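Local atomic coordinates of 4-methyl-5(B-hydroxyethyl)-thiazole monophosphate biosynthesis enzyme (Vibrio cholerae O1 biovar El Tor, PDB entry 3OT1), a protein that is of unknown function but belongs to the DJ-1/PfpI family, with a possible role in thiazole monophosphate biosynthesis. Residues A[171-174]-A[175-179]; A[96-99]-A[100-104]; A[131-134]-A[135-138]; A[178-181]-A[182-186]. All blocks are in the same frame, centred on the assembly; numbering follows the deposited sequence.

Contact 1. Residues A[171-174]-A[175-179]; sequences LAMI and ALLAG
Selenomethionine M173 and L177, one helical turn apart, meet through their ends: the methyl CE of M173 lies 4.4 Å from L177 CD1. The last torsion of M173 is bent (chi3 63°), which carries CE toward the leucine while SE stays farther off. Beneath these tips the leucines lie against backbone oxygens. Both leucines hold CG anti to their own carbonyl carbon and beside the backbone N, a rotation that lays L177 CG 3.4 Å from M173 O and L176 CG equally near, 3.4 Å, to A172 O.

What fixes this ladder of side chains is the regular i to i+4 backbone bonding. A175 N donates to L171 O at 2.9 Å, L176 N to A172 O and L177 N to M173 O in the same way, and A178 N to I174 O at 2.8 Å. I174 O also receives a weak bond from G179 N (3.4 Å), which has a stronger one to A175 O. At G179 phi turns positive (103°), and this glycine then stands as N-cap of helix 180-187.

Helix 166-178 is packed on several sides. I174 meets T31 and L32 of helix 22-34, and M173 meets L32. M173 and L176 reach L158 of strand 157-160, and A172 touches F203 of the C-terminal region. L171 packs on V186 and A187, and I174 and A175 on A183, of helix 180-187.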
# COMPACT_ATOMS: atom_id res chain seq x y z
N LEU A 171 3.13 1.44 -11.38
CA LEU A 171 4.14 0.94 -12.31
C LEU A 171 3.83 1.38 -13.74
O LEU A 171 4.76 1.72 -14.48
CB LEU A 171 4.26 -0.57 -12.20
CG LEU A 171 4.89 -1.03 -10.87
CD1 LEU A 171 4.60 -2.52 -10.63
CD2 LEU A 171 6.37 -0.71 -10.76
N ALA A 172 2.56 1.40 -14.13
CA ALA A 172 2.18 1.91 -15.45
C ALA A 172 2.53 3.39 -15.58
O ALA A 172 2.97 3.84 -16.64
CB ALA A 172 0.69 1.71 -15.68
N MSE A 173 2.33 4.16 -14.51
CA MSE A 173 2.75 5.56 -14.52
C MSE A 173 4.24 5.69 -14.81
O MSE A 173 4.64 6.51 -15.62
CB MSE A 173 2.48 6.24 -13.18
CG MSE A 173 1.05 6.57 -12.84
SE MSE A 173 0.91 7.58 -11.21
CE MSE A 173 1.75 8.79 -11.86
N ILE A 174 5.04 4.89 -14.15
CA ILE A 174 6.48 4.89 -14.41
C ILE A 174 6.78 4.55 -15.86
O ILE A 174 7.60 5.22 -16.51
CB ILE A 174 7.24 3.94 -13.47
CG1 ILE A 174 7.13 4.41 -12.02
CG2 ILE A 174 8.72 3.84 -13.86
CD1 ILE A 174 7.40 3.28 -11.00
N ALA A 175 6.13 3.51 -16.38
CA ALA A 175 6.35 3.11 -17.76
C ALA A 175 6.04 4.27 -18.72
O ALA A 175 6.83 4.52 -19.66
CB ALA A 175 5.54 1.88 -18.10
N LEU A 176 4.95 4.99 -18.49
CA LEU A 176 4.56 6.11 -19.34
C LEU A 176 5.52 7.27 -19.23
O LEU A 176 5.85 7.92 -20.23
CB LEU A 176 3.14 6.58 -18.99
CG LEU A 176 2.03 5.62 -19.40
CD1 LEU A 176 0.75 5.96 -18.71
CD2 LEU A 176 1.84 5.61 -20.92
N LEU A 177 5.95 7.58 -18.02
CA LEU A 177 6.76 8.79 -17.77
C LEU A 177 8.25 8.58 -18.08
O LEU A 177 8.93 9.51 -18.47
CB LEU A 177 6.60 9.25 -16.34
CG LEU A 177 5.23 9.84 -15.99
CD1 LEU A 177 5.07 9.99 -14.50
CD2 LEU A 177 5.03 11.15 -16.72
N ALA A 178 8.75 7.37 -17.87
CA ALA A 178 10.19 7.12 -17.87
C ALA A 178 10.59 5.88 -18.65
O ALA A 178 11.78 5.61 -18.74
CB ALA A 178 10.73 7.02 -16.45
N GLY A 179 9.64 5.16 -19.21
CA GLY A 179 9.91 4.01 -20.06
C GLY A 179 9.71 2.69 -19.35
O GLY A 179 9.85 2.59 -18.13

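Contact 2. Residues A[96-99]-A[100-104]; sequences LIDA and FSQQG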
# COMPACT_ATOMS: atom_id res chain seq x y z
N LEU A 96 -6.32 22.37 -10.61
CA LEU A 96 -5.08 21.69 -10.94
C LEU A 96 -5.32 20.65 -12.02
O LEU A 96 -4.47 20.45 -12.86
CB LEU A 96 -4.47 21.02 -9.71
CG LEU A 96 -3.73 21.99 -8.81
CD1 LEU A 96 -3.50 21.36 -7.47
CD2 LEU A 96 -2.39 22.43 -9.41
N ILE A 97 -6.46 19.96 -11.98
CA ILE A 97 -6.75 19.02 -13.06
C ILE A 97 -6.74 19.76 -14.41
O ILE A 97 -6.12 19.29 -15.38
CB ILE A 97 -8.07 18.28 -12.85
CG1 ILE A 97 -8.00 17.37 -11.61
CG2 ILE A 97 -8.47 17.51 -14.11
CD1 ILE A 97 -9.36 16.89 -11.17
N ASP A 98 -7.40 20.90 -14.47
CA ASP A 98 -7.43 21.71 -15.68
C ASP A 98 -6.01 22.14 -16.08
O ASP A 98 -5.63 22.06 -17.24
CB ASP A 98 -8.26 22.97 -15.47
CG ASP A 98 -9.73 22.72 -15.16
OD1 ASP A 98 -10.23 21.63 -15.43
OD2 ASP A 98 -10.37 23.66 -14.62
N ALA A 99 -5.23 22.59 -15.11
CA ALA A 99 -3.89 23.11 -15.40
C ALA A 99 -2.98 22.03 -15.94
O ALA A 99 -2.28 22.25 -16.93
CB ALA A 99 -3.28 23.78 -14.17
N PHE A 100 -2.93 20.86 -15.31
CA PHE A 100 -2.09 19.77 -15.77
C PHE A 100 -2.51 19.31 -17.16
O PHE A 100 -1.69 19.12 -18.04
CB PHE A 100 -2.13 18.57 -14.80
CG PHE A 100 -1.15 18.67 -13.67
CD1 PHE A 100 0.09 18.05 -13.73
CD2 PHE A 100 -1.48 19.33 -12.51
CE1 PHE A 100 0.99 18.11 -12.69
CE2 PHE A 100 -0.59 19.38 -11.43
CZ PHE A 100 0.65 18.77 -11.53
N SER A 101 -3.81 19.11 -17.36
CA SER A 101 -4.29 18.61 -18.62
C SER A 101 -4.04 19.60 -19.75
O SER A 101 -3.69 19.19 -20.85
CB SER A 101 -5.75 18.15 -18.55
OG SER A 101 -6.59 19.23 -18.28
N GLN A 102 -4.14 20.88 -19.46
CA GLN A 102 -3.92 21.92 -20.49
C GLN A 102 -2.45 22.22 -20.71
O GLN A 102 -2.08 22.98 -21.58
CB GLN A 102 -4.68 23.18 -20.11
CG GLN A 102 -6.20 22.97 -20.22
CD GLN A 102 -7.03 24.06 -19.58
OE1 GLN A 102 -6.61 25.22 -19.49
NE2 GLN A 102 -8.26 23.72 -19.22
N GLN A 103 -1.57 21.60 -19.94
CA GLN A 103 -0.13 21.58 -20.18
C GLN A 103 0.34 20.28 -20.82
O GLN A 103 1.54 20.09 -21.00
CB GLN A 103 0.61 21.85 -18.89
CG GLN A 103 0.39 23.26 -18.41
CD GLN A 103 1.05 23.59 -17.11
OE1 GLN A 103 1.91 22.87 -16.62
NE2 GLN A 103 0.64 24.70 -16.52
N GLY A 104 -0.59 19.41 -21.17
CA GLY A 104 -0.29 18.16 -21.84
C GLY A 104 0.31 17.09 -20.95
O GLY A 104 0.89 16.13 -21.44
O HOH W 1 -2.10 25.63 -16.92
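The ring of F100 has L96 O in its plane at the edge, with CD2 3.2 Å from that oxygen. The same L96 O accepts F100 N at 2.9 Å in a nearly straight bond (176°), and thus serves both the NH and the ring edge. L96 lies alongside the phenylalanine, pointing the same way, and its CD2 comes to 4.1 Å from F100 CE2. Beyond the helix, F72, L75 and L13 also touch this side chain. The amide of Q102, the next flat group, returns across the preceding turn, with NE2 3.8 Å from D98 CB.

S101 holds OG between its backbone N and carbonyl carbon (chi1 64°), bringing it to 2.9 Å from I97 O and 3.2 Å from D98 O. S101 N donates to I97 O as well. D98 OD1 forms a salt bridge with K123 NZ, and Q103 OE1 takes a bond from K105. Q103 NE2 gives a proton to a water, which in turn weakly reaches A99 O.

Q103 N bonds weakly to A99 O. G104, with positive phi (75°) and its N 3.1 Å from S101 O in a hydrogen bond, closes helix 91-102 in a Schellman motif; the helix packs its apolar side on the central sheet of this DJ-1-type alpha/beta fold.

Contact 3. Residues A[131-134]-A[135-138]; sequences CHPN and FFDH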
# COMPACT_ATOMS: atom_id res chain seq x y z
N CYS A 131 -12.64 2.88 -13.20
CA CYS A 131 -12.77 3.35 -11.83
C CYS A 131 -13.08 2.15 -10.97
O CYS A 131 -13.11 1.02 -11.46
CB CYS A 131 -13.88 4.41 -11.71
SG CYS A 131 -15.54 3.88 -12.10
N HIS A 132 -13.35 2.38 -9.69
CA HIS A 132 -13.73 1.26 -8.84
C HIS A 132 -15.02 0.62 -9.35
O HIS A 132 -15.94 1.34 -9.72
CB HIS A 132 -13.94 1.75 -7.42
CG HIS A 132 -14.03 0.65 -6.44
ND1 HIS A 132 -15.17 -0.11 -6.27
CD2 HIS A 132 -13.09 0.14 -5.62
CE1 HIS A 132 -14.92 -1.04 -5.37
NE2 HIS A 132 -13.67 -0.89 -4.94
N PRO A 133 -15.10 -0.71 -9.38
CA PRO A 133 -16.30 -1.36 -9.90
C PRO A 133 -17.59 -0.92 -9.24
O PRO A 133 -18.64 -0.92 -9.89
CB PRO A 133 -16.02 -2.84 -9.64
CG PRO A 133 -14.57 -2.95 -9.75
CD PRO A 133 -14.04 -1.70 -9.12
N ASN A 134 -17.54 -0.54 -7.96
CA ASN A 134 -18.75 -0.13 -7.28
C ASN A 134 -19.24 1.24 -7.77
O ASN A 134 -20.35 1.66 -7.40
CB ASN A 134 -18.61 -0.21 -5.74
CG ASN A 134 -18.56 -1.64 -5.23
OD1 ASN A 134 -18.95 -2.60 -5.91
ND2 ASN A 134 -18.02 -1.81 -4.03
N PHE A 135 -18.46 1.88 -8.66
CA PHE A 135 -18.81 3.16 -9.26
C PHE A 135 -18.84 3.13 -10.80
O PHE A 135 -18.97 4.18 -11.43
CB PHE A 135 -17.86 4.27 -8.74
CG PHE A 135 -18.06 4.59 -7.30
CD1 PHE A 135 -19.06 5.44 -6.90
CD2 PHE A 135 -17.29 3.97 -6.33
CE1 PHE A 135 -19.27 5.71 -5.56
CE2 PHE A 135 -17.50 4.24 -4.98
CZ PHE A 135 -18.49 5.10 -4.59
N PHE A 136 -18.78 1.94 -11.40
CA PHE A 136 -18.82 1.84 -12.86
C PHE A 136 -20.02 2.57 -13.46
O PHE A 136 -19.95 3.11 -14.56
CB PHE A 136 -18.89 0.38 -13.31
CG PHE A 136 -17.59 -0.39 -13.28
CD1 PHE A 136 -16.33 0.20 -13.24
CD2 PHE A 136 -17.67 -1.77 -13.40
CE1 PHE A 136 -15.20 -0.63 -13.27
CE2 PHE A 136 -16.55 -2.56 -13.42
CZ PHE A 136 -15.32 -1.99 -13.38
N ASP A 137 -21.13 2.56 -12.73
CA ASP A 137 -22.36 3.16 -13.22
C ASP A 137 -22.30 4.69 -13.37
O ASP A 137 -23.20 5.29 -13.96
CB ASP A 137 -23.57 2.70 -12.40
CG ASP A 137 -23.57 3.22 -10.96
OD1 ASP A 137 -24.66 3.13 -10.34
OD2 ASP A 137 -22.55 3.71 -10.43
N HIS A 138 -21.25 5.31 -12.84
CA HIS A 138 -21.04 6.75 -13.00
C HIS A 138 -20.39 7.14 -14.33
O HIS A 138 -20.35 8.30 -14.68
CB HIS A 138 -20.13 7.26 -11.89
CG HIS A 138 -20.79 7.38 -10.55
ND1 HIS A 138 -21.50 6.35 -9.96
CD2 HIS A 138 -20.82 8.41 -9.68
CE1 HIS A 138 -21.96 6.75 -8.79
NE2 HIS A 138 -21.56 8.00 -8.59
O HOH W 2 -21.31 0.19 -10.48
O HOH W 3 -22.35 3.41 -7.61
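F136 spreads its ring over P133 and can be followed atom by atom. CB lies near P133 O, and CG is near both that oxygen and P133 CA. CD1 passes 3.9 Å from C131 SG, while CE1 comes to 3.2 Å from C131 O. At the far end CZ meets P133 CG at 3.8 Å, and CE2 meets P133 CB. One face is thus laid on the proline: P133 CA stands 3.4 Å from the ring centroid and only 3° off its normal, a nearly centred CH-pi contact. C131 SG comes instead at the edge, in a sulfur-aromatic contact 5.3 Å from the F136 centroid.

Successive 3-10 turns order this loop between helix 113-119 and strand 149-152. F135 N donates to H132 O at 2.8 Å, F136 N to P133 O from well above the carbonyl plane (73°), and H138 N to F135 O. The H132 backbone is bonded to C111, which probably corresponds to the reactive cysteine of DJ-1 relatives. H132 ND1 accepts N134 N in its ring plane, and the imidazole carries P133 CD over one face.

Farther on, D137 OD2 receives H138 ND1 at 2.9 Å, and a water links D137 OD2 to N134 O. F135 CD1 lies over one face of the H138 ring, toward its rim. P133 and N134 pack on apolar side chains of a neighbouring subunit, and H132 NE2 bonds weakly to its backbone.

Contact 4. Residues A[178-181]-A[182-186]; sequences AGVE and LAQHV
E181 and H185 lie side by side along helix 180-187, pointing the same way, with carboxylate and imidazole planes 49° apart. Their flanks meet where E181 CG comes to 3.9 Å from H185 CD2. The same CD2 sits 3.0 Å from E181 O, which lies in the plane of the imidazole at its edge and also accepts H185 N. With CG anti to N (chi1 -179°) the extended chain of E181 runs beside the ring, its carboxylate making no direct contact with it. A water fills the step, donating to E181 OE2 at 3.0 Å and lying in the ring plane 2.9 Å from H185 NE2. A negative carboxylate so near might favour a protonated imidazole.

This is the opening turn of a helix that starts just after G179, close behind the preceding helix. G179 O accepts a weak bond from A183 N. A second water spans the junction, giving a proton to A178 O at 2.7 Å and receiving one from L182 N at 2.9 Å.

L182 directs CD2 back across that junction, to 3.7 Å from A178 CB, while F37 touches A178 as well. Elsewhere on the helix Q184 is folded over the first turn, its CG 3.2 Å from V180 O, which also accepts Q184 N. Its NE2 is hydrogen-bonded to S201 OG, in helix 194-201, and V180 touches I204.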
# COMPACT_ATOMS: atom_id res chain seq x y z
N ALA A 178 8.75 7.37 -17.87
CA ALA A 178 10.19 7.12 -17.87
C ALA A 178 10.59 5.88 -18.65
O ALA A 178 11.78 5.61 -18.74
CB ALA A 178 10.73 7.02 -16.45
N GLY A 179 9.64 5.16 -19.21
CA GLY A 179 9.91 4.01 -20.06
C GLY A 179 9.71 2.69 -19.35
O GLY A 179 9.85 2.59 -18.13
N VAL A 180 9.36 1.68 -20.12
CA VAL A 180 9.07 0.38 -19.54
C VAL A 180 10.33 -0.25 -18.90
O VAL A 180 10.20 -1.02 -17.95
CB VAL A 180 8.39 -0.56 -20.56
CG1 VAL A 180 9.41 -1.12 -21.52
CG2 VAL A 180 7.58 -1.66 -19.84
N GLU A 181 11.53 0.06 -19.38
CA GLU A 181 12.70 -0.53 -18.78
C GLU A 181 12.83 -0.17 -17.29
O GLU A 181 13.02 -1.03 -16.46
CB GLU A 181 13.94 -0.13 -19.59
CG GLU A 181 15.22 -0.72 -19.05
CD GLU A 181 16.43 -0.26 -19.83
OE1 GLU A 181 16.29 0.57 -20.75
OE2 GLU A 181 17.54 -0.73 -19.57
N LEU A 182 12.72 1.11 -16.95
CA LEU A 182 12.76 1.50 -15.56
C LEU A 182 11.60 0.85 -14.79
O LEU A 182 11.78 0.35 -13.67
CB LEU A 182 12.71 3.00 -15.41
CG LEU A 182 12.76 3.53 -13.98
CD1 LEU A 182 14.00 3.07 -13.20
CD2 LEU A 182 12.62 5.02 -13.95
N ALA A 183 10.39 0.86 -15.36
CA ALA A 183 9.26 0.25 -14.67
C ALA A 183 9.54 -1.22 -14.35
O ALA A 183 9.23 -1.67 -13.26
CB ALA A 183 7.99 0.42 -15.51
N GLN A 184 10.13 -1.94 -15.30
CA GLN A 184 10.46 -3.36 -15.07
C GLN A 184 11.47 -3.52 -13.96
O GLN A 184 11.35 -4.44 -13.13
CB GLN A 184 11.00 -4.00 -16.34
CG GLN A 184 9.98 -4.15 -17.44
CD GLN A 184 10.63 -4.59 -18.75
OE1 GLN A 184 11.67 -4.05 -19.17
NE2 GLN A 184 10.04 -5.57 -19.39
N HIS A 185 12.48 -2.66 -13.92
CA HIS A 185 13.49 -2.74 -12.89
C HIS A 185 12.91 -2.43 -11.53
O HIS A 185 13.30 -3.07 -10.55
CB HIS A 185 14.67 -1.81 -13.21
CG HIS A 185 15.61 -2.35 -14.25
ND1 HIS A 185 16.83 -2.90 -13.94
CD2 HIS A 185 15.47 -2.49 -15.59
CE1 HIS A 185 17.44 -3.28 -15.05
NE2 HIS A 185 16.63 -3.06 -16.07
N VAL A 186 11.98 -1.49 -11.44
CA VAL A 186 11.33 -1.15 -10.18
C VAL A 186 10.37 -2.27 -9.76
O VAL A 186 10.24 -2.60 -8.57
CB VAL A 186 10.62 0.22 -10.30
CG1 VAL A 186 9.71 0.49 -9.08
CG2 VAL A 186 11.66 1.31 -10.48
O HOH W 4 13.19 3.28 -18.86
O HOH W 5 17.55 -3.57 -18.74

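Overall arrangement
Contacts 1 and 4 form one continuous unit, sharing A178 and G179, with centres about 7 Å apart. Across the corner between their helices, A183 CB lies 3.6 Å from L171 O, and L171 CD2 lies 3.9 Å from V186 CG1. Contact 2 stands apart, its centre about 19 Å from that of contact 1 and about 25 Å from that of contact 4. Contact 3, the loop bonded to C111 and hence probably nearest to any reactive site of this family, keeps its centre about 24 Å from contact 2, 25 Å from contact 1 and 29 Å from contact 4. It alone of the four touches the other chain of the assembly.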